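Local coordinates for HTH cro/C1-type domain-containing protein (Pseudomonas aeruginosa, PDB 4O8B), which probably binds specific promoter DNA as a transcription activator and controls bacterial motility and biofilm formation through modulation of the small RNA rsmZ, at residues 22-27 with 54-59. Numbering follows the deposited sequence.
Sequences MLVGMD and AMVLQV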
ATOM      1  N   MET A  22      19.834 -11.242   2.704  1.00 26.89           N
ATOM      2  CA  MET A  22      20.492 -12.001   1.654  1.00 28.06           C
ATOM      3  C   MET A  22      19.512 -12.502   0.599  1.00 27.05           C
ATOM      4  O   MET A  22      19.858 -12.611  -0.577  1.00 26.66           O
ATOM      5  CB  MET A  22      21.253 -13.194   2.245  1.00 31.56           C
ATOM      6  CG  MET A  22      22.428 -12.810   3.126  1.00 34.56           C
ATOM      7  SD  MET A  22      23.581 -14.180   3.336  1.00 38.79           S
ATOM      8  CE  MET A  22      22.665 -15.226   4.459  1.00 37.80           C
ATOM      9  N   LEU A  23      18.287 -12.804   1.014  1.00 26.04           N
ATOM     10  CA  LEU A  23      17.275 -13.281   0.084  1.00 25.10           C
ATOM     11  C   LEU A  23      16.981 -12.257  -1.007  1.00 25.53           C
ATOM     12  O   LEU A  23      16.294 -12.559  -1.987  1.00 24.81           O
ATOM     13  CB  LEU A  23      15.991 -13.642   0.827  1.00 24.84           C
ATOM     14  CG  LEU A  23      15.936 -15.082   1.348  1.00 25.66           C
ATOM     15  CD1 LEU A  23      14.769 -15.245   2.309  1.00 26.66           C
ATOM     16  CD2 LEU A  23      15.803 -16.040   0.172  1.00 23.60           C
ATOM     17  N   VAL A  24      17.499 -11.042  -0.845  1.00 24.82           N
ATOM     18  CA  VAL A  24      17.301 -10.005  -1.840  1.00 24.39           C
ATOM     19  C   VAL A  24      18.618  -9.560  -2.480  1.00 24.79           C
ATOM     20  O   VAL A  24      18.712  -8.465  -3.027  1.00 24.22           O
ATOM     21  CB  VAL A  24      16.568  -8.768  -1.251  1.00 23.19           C
ATOM     22  CG1 VAL A  24      15.070  -9.026  -1.213  1.00 20.91           C
ATOM     23  CG2 VAL A  24      17.087  -8.472   0.142  1.00 23.67           C
ATOM     24  N   GLY A  25      19.630 -10.424  -2.398  1.00 24.59           N
ATOM     25  CA  GLY A  25      20.915 -10.131  -3.005  1.00 26.11           C
ATOM     26  C   GLY A  25      21.923  -9.275  -2.254  1.00 26.88           C
ATOM     27  O   GLY A  25      22.843  -8.737  -2.874  1.00 27.41           O
ATOM     28  N   MET A  26      21.777  -9.151  -0.940  1.00 26.76           N
ATOM     29  CA  MET A  26      22.705  -8.343  -0.151  1.00 27.17           C
ATOM     30  C   MET A  26      23.963  -9.114   0.229  1.00 28.77           C
ATOM     31  O   MET A  26      23.961 -10.344   0.263  1.00 28.61           O
ATOM     32  CB  MET A  26      22.025  -7.835   1.119  1.00 26.75           C
ATOM     33  CG  MET A  26      20.964  -6.776   0.877  1.00 25.84           C
ATOM     34  SD  MET A  26      20.297  -6.097   2.406  1.00 23.75           S
ATOM     35  CE  MET A  26      19.639  -4.546   1.806  1.00 25.62           C
ATOM     36  N   ASP A  27      25.040  -8.388   0.514  1.00 30.66           N
ATOM     37  CA  ASP A  27      26.294  -9.009   0.914  1.00 32.48           C
ATOM     38  C   ASP A  27      26.164  -9.501   2.350  1.00 33.38           C
ATOM     39  O   ASP A  27      25.818  -8.739   3.249  1.00 33.63           O
ATOM     40  CB  ASP A  27      27.458  -8.021   0.810  1.00 34.33           C
ATOM     41  CG  ASP A  27      27.890  -7.784  -0.630  1.00 37.03           C
ATOM     42  OD1 ASP A  27      27.887  -8.757  -1.418  1.00 36.39           O
ATOM     43  OD2 ASP A  27      28.255  -6.635  -0.969  1.00 38.75           O
ATOM     44  N   ALA A  54       8.689  -7.438  -1.037  1.00 18.15           N
ATOM     45  CA  ALA A  54       7.313  -7.911  -1.039  1.00 18.02           C
ATOM     46  C   ALA A  54       7.228  -9.347  -1.538  1.00 18.84           C
ATOM     47  O   ALA A  54       6.578 -10.191  -0.920  1.00 20.03           O
ATOM     48  CB  ALA A  54       6.451  -7.001  -1.908  1.00 19.29           C
ATOM     49  N   MET A  55       7.887  -9.623  -2.661  1.00 19.21           N
ATOM     50  CA  MET A  55       7.873 -10.960  -3.243  1.00 20.58           C
ATOM     51  C   MET A  55       8.413 -11.983  -2.252  1.00 20.58           C
ATOM     52  O   MET A  55       7.775 -12.999  -1.984  1.00 19.22           O
ATOM     53  CB  MET A  55       8.722 -10.979  -4.519  1.00 23.86           C
ATOM     54  CG  MET A  55       8.521 -12.210  -5.384  1.00 27.73           C
ATOM     55  SD  MET A  55       6.806 -12.377  -5.937  1.00 33.87           S
ATOM     56  CE  MET A  55       6.669 -10.950  -7.014  1.00 31.98           C
ATOM     57  N   VAL A  56       9.599 -11.705  -1.704  1.00 20.65           N
ATOM     58  CA  VAL A  56      10.229 -12.599  -0.744  1.00 21.74           C
ATOM     59  C   VAL A  56       9.376 -12.777   0.503  1.00 22.97           C
ATOM     60  O   VAL A  56       9.073 -13.906   0.900  1.00 24.25           O
ATOM     61  CB  VAL A  56      11.617 -12.072  -0.321  1.00 21.80           C
ATOM     62  CG1 VAL A  56      12.234 -12.992   0.717  1.00 20.16           C
ATOM     63  CG2 VAL A  56      12.520 -11.960  -1.538  1.00 20.45           C
ATOM     64  N   LEU A  57       8.990 -11.665   1.122  1.00 23.31           N
ATOM     65  CA  LEU A  57       8.168 -11.703   2.331  1.00 22.96           C
ATOM     66  C   LEU A  57       6.790 -12.304   2.078  1.00 21.63           C
ATOM     67  O   LEU A  57       6.087 -12.668   3.021  1.00 20.46           O
ATOM     68  CB  LEU A  57       8.023 -10.299   2.921  1.00 23.36           C
ATOM     69  CG  LEU A  57       9.124  -9.834   3.877  1.00 24.58           C
ATOM     70  CD1 LEU A  57       8.921  -8.363   4.205  1.00 26.11           C
ATOM     71  CD2 LEU A  57       9.089 -10.678   5.137  1.00 27.35           C
ATOM     72  N   GLN A  58       6.409 -12.396   0.808  1.00 21.20           N
ATOM     73  CA  GLN A  58       5.111 -12.957   0.443  1.00 22.73           C
ATOM     74  C   GLN A  58       3.943 -12.091   0.899  1.00 22.95           C
ATOM     75  O   GLN A  58       2.878 -12.607   1.254  1.00 22.88           O
ATOM     76  CB  GLN A  58       4.957 -14.361   1.023  1.00 24.26           C
ATOM     77  CG  GLN A  58       5.672 -15.457   0.246  1.00 29.27           C
ATOM     78  CD  GLN A  58       4.967 -15.802  -1.049  1.00 32.08           C
ATOM     79  OE1 GLN A  58       4.969 -15.027  -2.009  1.00 32.84           O
ATOM     80  NE2 GLN A  58       4.340 -16.979  -1.076  1.00 33.94           N
ATOM     81  N   VAL A  59       4.137 -10.774   0.892  1.00 22.76           N
ATOM     82  CA  VAL A  59       3.084  -9.846   1.288  1.00 20.69           C
ATOM     83  C   VAL A  59       2.925  -8.763   0.237  1.00 20.97           C
ATOM     84  O   VAL A  59       3.892  -8.387  -0.436  1.00 22.63           O
ATOM     85  CB  VAL A  59       3.388  -9.175   2.649  1.00 20.06           C
ATOM     86  CG1 VAL A  59       3.197 -10.173   3.773  1.00 19.04           C
ATOM     87  CG2 VAL A  59       4.816  -8.637   2.650  1.00 19.99           C
TER
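In this Cro/C1-type helix-turn-helix domain, L23 and V24, in the turn between helices 17-22 and 28-39, meet V56 near the end of helix 47-57. Helices 17-22 and 28-39 are probably the helix-turn-helix pair itself, so the contact ties its turn to the following helix. V56 carries the second segment's whole share, CG1 against the side chain of L23 and CG2 against V24 and the carbonyl O of L23. That CG1, anti to the backbone N (chi1 178°), lies 3.7 Å from L23 CD1 and 3.8 Å from L23 CB. V56 CG2 sits 3.8 Å from L23 O. No hydrogen bond crosses between the segments; the patch is small and at the surface, with L23 exposed, while Y15 touches both L23 and V56 and L20 touches V56. Each side is shaped by a Schellman motif. G25, at positive phi, ends helix 17-22, its N bonded to M22 O at 2.9 Å; Q58 does the same for helix 47-57, where V59 N reaches A54 O at 3.1 Å. The next residue after V56, L57, is buried and packs on L6, A9 and A13 of helix 3-13. V24 completes the apolar contact with a single branch, its CG1 3.9 Å from V56 CG2.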